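Local structure of CalG4 (Micromonospora echinospora, 3IA7) at residues H304-F314 / E329-V337. The protein is probably a glycosyltransferase of the GT-B fold, built from two Rossmann-like domains facing each other across a cleft. Residues are numbered along the deposited sequence; the frame is centred on the assembly and turned at random.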
loop_
_atom_site.group_PDB
_atom_site.type_symbol
_atom_site.label_atom_id
_atom_site.label_comp_id
_atom_site.label_asym_id
_atom_site.label_seq_id
_atom_site.Cartn_x
_atom_site.Cartn_y
_atom_site.Cartn_z
ATOM N N HIS A 304 -11.970 -2.751 16.018
ATOM C CA HIS A 304 -11.688 -3.858 16.947
ATOM C C HIS A 304 -10.342 -3.711 17.704
ATOM O O HIS A 304 -10.198 -4.189 18.832
ATOM C CB HIS A 304 -11.782 -5.217 16.231
ATOM C CG HIS A 304 -10.955 -5.299 14.980
ATOM N ND1 HIS A 304 -10.978 -4.320 14.000
ATOM C CD2 HIS A 304 -10.081 -6.240 14.545
ATOM C CE1 HIS A 304 -10.132 -4.638 13.036
ATOM N NE2 HIS A 304 -9.583 -5.806 13.335
ATOM N N GLY A 305 -9.360 -3.063 17.117
ATOM C CA GLY A 305 -8.161 -2.740 17.903
ATOM C C GLY A 305 -6.970 -3.679 17.722
ATOM O O GLY A 305 -6.070 -3.693 18.551
ATOM N N THR A 306 -6.973 -4.474 16.652
ATOM C CA THR A 306 -5.781 -5.237 16.273
ATOM C C THR A 306 -4.633 -4.242 15.977
ATOM O O THR A 306 -4.885 -3.117 15.514
ATOM C CB THR A 306 -6.046 -6.113 15.024
ATOM O OG1 THR A 306 -6.595 -5.294 13.984
ATOM C CG2 THR A 306 -7.058 -7.203 15.369
ATOM N N THR A 307 -3.399 -4.649 16.275
ATOM C CA THR A 307 -2.240 -3.757 16.109
ATOM C C THR A 307 -2.196 -3.136 14.718
ATOM O O THR A 307 -1.905 -1.943 14.587
ATOM C CB THR A 307 -0.907 -4.475 16.338
ATOM O OG1 THR A 307 -0.830 -5.542 15.414
ATOM C CG2 THR A 307 -0.829 -5.064 17.734
ATOM N N GLY A 308 -2.494 -3.938 13.704
ATOM C CA GLY A 308 -2.573 -3.468 12.315
ATOM C C GLY A 308 -3.513 -2.291 12.105
ATOM O O GLY A 308 -3.129 -1.261 11.537
ATOM N N ALA A 309 -4.759 -2.468 12.536
ATOM C CA ALA A 309 -5.800 -1.474 12.341
ATOM C C ALA A 309 -5.499 -0.191 13.137
ATOM O O ALA A 309 -5.796 0.914 12.687
ATOM C CB ALA A 309 -7.138 -2.040 12.753
ATOM N N VAL A 310 -4.973 -0.365 14.338
ATOM C CA VAL A 310 -4.632 0.748 15.219
ATOM C C VAL A 310 -3.605 1.662 14.579
ATOM O O VAL A 310 -3.780 2.885 14.518
ATOM C CB VAL A 310 -4.207 0.142 16.610
ATOM C CG1 VAL A 310 -3.157 0.925 17.344
ATOM C CG2 VAL A 310 -5.479 -0.195 17.463
ATOM N N LEU A 311 -2.518 1.061 14.124
ATOM C CA LEU A 311 -1.377 1.831 13.563
ATOM C C LEU A 311 -1.779 2.506 12.217
ATOM O O LEU A 311 -1.293 3.592 11.886
ATOM C CB LEU A 311 -0.190 0.871 13.394
ATOM C CG LEU A 311 0.480 0.342 14.693
ATOM C CD1 LEU A 311 1.709 -0.549 14.383
ATOM C CD2 LEU A 311 0.866 1.411 15.676
ATOM N N GLU A 312 -2.669 1.859 11.465
ATOM C CA GLU A 312 -3.247 2.494 10.276
ATOM C C GLU A 312 -3.975 3.809 10.628
ATOM O O GLU A 312 -3.729 4.846 9.967
ATOM C CB GLU A 312 -4.241 1.561 9.615
ATOM C CG GLU A 312 -4.519 1.888 8.195
ATOM C CD GLU A 312 -3.609 1.114 7.306
ATOM O OE1 GLU A 312 -3.887 -0.104 7.101
ATOM O OE2 GLU A 312 -2.596 1.697 6.831
ATOM N N ALA A 313 -4.853 3.764 11.641
ATOM C CA ALA A 313 -5.550 4.948 12.172
ATOM C C ALA A 313 -4.533 5.992 12.655
ATOM O O ALA A 313 -4.561 7.166 12.240
ATOM C CB ALA A 313 -6.562 4.572 13.334
ATOM N N PHE A 314 -3.565 5.563 13.466
ATOM C CA PHE A 314 -2.619 6.564 13.944
ATOM C C PHE A 314 -1.722 7.163 12.837
ATOM O O PHE A 314 -1.409 8.328 12.933
ATOM C CB PHE A 314 -1.767 5.978 15.057
ATOM C CG PHE A 314 -2.563 5.570 16.276
ATOM C CD1 PHE A 314 -3.809 6.155 16.574
ATOM C CD2 PHE A 314 -2.061 4.597 17.104
ATOM C CE1 PHE A 314 -4.527 5.785 17.721
ATOM C CE2 PHE A 314 -2.722 4.215 18.222
ATOM C CZ PHE A 314 -3.980 4.778 18.541
ATOM N N GLU A 329 -7.541 -11.387 19.405
ATOM C CA GLU A 329 -6.180 -10.900 19.116
ATOM C C GLU A 329 -5.948 -9.432 19.498
ATOM O O GLU A 329 -4.800 -8.987 19.605
ATOM C CB GLU A 329 -5.865 -11.083 17.634
ATOM C CG GLU A 329 -6.028 -12.515 17.152
ATOM C CD GLU A 329 -6.387 -12.609 15.670
ATOM O OE1 GLU A 329 -6.617 -11.543 15.033
ATOM O OE2 GLU A 329 -6.437 -13.761 15.156
ATOM N N ALA A 330 -7.028 -8.683 19.705
ATOM C CA ALA A 330 -6.936 -7.231 19.916
ATOM C C ALA A 330 -6.614 -6.769 21.352
ATOM O O ALA A 330 -6.326 -5.589 21.562
ATOM C CB ALA A 330 -8.206 -6.539 19.418
ATOM N N ALA A 331 -6.662 -7.665 22.339
ATOM C CA ALA A 331 -6.532 -7.215 23.743
ATOM C C ALA A 331 -5.200 -6.454 24.072
ATOM O O ALA A 331 -5.264 -5.352 24.604
ATOM C CB ALA A 331 -6.827 -8.364 24.752
ATOM N N PRO A 332 -4.017 -7.032 23.750
ATOM C CA PRO A 332 -2.737 -6.327 24.001
ATOM C C PRO A 332 -2.637 -4.936 23.343
ATOM O O PRO A 332 -2.277 -3.960 24.020
ATOM C CB PRO A 332 -1.701 -7.246 23.359
ATOM C CG PRO A 332 -2.337 -8.599 23.341
ATOM C CD PRO A 332 -3.789 -8.365 23.144
ATOM N N SER A 333 -2.936 -4.852 22.040
ATOM C CA SER A 333 -2.922 -3.534 21.345
ATOM C C SER A 333 -3.960 -2.611 21.900
ATOM O O SER A 333 -3.660 -1.476 22.190
ATOM C CB SER A 333 -3.120 -3.654 19.843
ATOM O OG SER A 333 -3.940 -4.775 19.562
ATOM N N ALA A 334 -5.191 -3.106 22.075
ATOM C CA ALA A 334 -6.223 -2.307 22.685
ATOM C C ALA A 334 -5.809 -1.770 24.061
ATOM O O ALA A 334 -6.013 -0.603 24.352
ATOM C CB ALA A 334 -7.554 -3.090 22.785
ATOM N N GLU A 335 -5.259 -2.618 24.918
ATOM C CA GLU A 335 -4.884 -2.124 26.242
ATOM C C GLU A 335 -3.796 -1.057 26.122
ATOM O O GLU A 335 -3.814 -0.067 26.839
ATOM C CB GLU A 335 -4.446 -3.266 27.173
ATOM C CG GLU A 335 -5.571 -4.241 27.576
ATOM C CD GLU A 335 -6.734 -3.615 28.386
ATOM O OE1 GLU A 335 -6.529 -2.572 29.072
ATOM O OE2 GLU A 335 -7.862 -4.192 28.349
ATOM N N ARG A 336 -2.862 -1.242 25.188
ATOM C CA ARG A 336 -1.812 -0.235 24.962
ATOM C C ARG A 336 -2.381 1.124 24.510
ATOM O O ARG A 336 -2.005 2.163 25.027
ATOM C CB ARG A 336 -0.726 -0.759 24.012
ATOM C CG ARG A 336 0.527 0.153 23.915
ATOM C CD ARG A 336 1.449 0.094 25.183
ATOM N NE ARG A 336 2.671 0.840 24.917
ATOM C CZ ARG A 336 3.328 1.586 25.790
ATOM N NH1 ARG A 336 2.899 1.678 27.043
ATOM N NH2 ARG A 336 4.405 2.250 25.390
ATOM N N VAL A 337 -3.329 1.105 23.584
ATOM C CA VAL A 337 -4.009 2.323 23.145
ATOM C C VAL A 337 -4.656 3.067 24.322
ATOM O O VAL A 337 -4.499 4.275 24.446
ATOM C CB VAL A 337 -5.033 2.019 22.033
ATOM C CG1 VAL A 337 -5.937 3.183 21.762
ATOM C CG2 VAL A 337 -4.263 1.583 20.737
HETATM O O HOH W 1 -3.178 -7.576 16.959
#
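Ser333 packs against Gly305 and Thr307 in the turn before helix 307-314. Ser333 CB lies 3.4 Å from Thr307 CG2, closer than carbons usually pack, and 3.2 Å from Gly305 O. One atom further out, Ser333 OG donates to the same Gly305 O at 2.6 Å, in the carbonyl plane with a C=O...OG angle of 151°. A chi1 of 31°, short of the staggered position, carries OG to this oxygen; Ser333 OG also comes within 3.3 Å of Thr307 N, but at an angle too poor for a bond. That N-H is instead taken by water 1, which bonds weakly to Glu329 O and so bridges the segments. Thr306 is the N-cap residue of helix 307-314, which follows strand 298-303 in the C-terminal Rossmann-like domain of the GT-B fold; strand 320-322 then leads to helix 331-337, its axis 34° from the first. The backbone of Gly305, where phi is positive, packs on Ala330 CB, which is 3.1 Å from His304 O, a buried oxygen with no polar partner in the model. Further along the helices, Val310 CG1 and Val337 CG2 meet tip to tip at 3.6 Å, and this same CG2 reaches the edge of the Phe314 ring, 3.9 Å from Phe314 CZ.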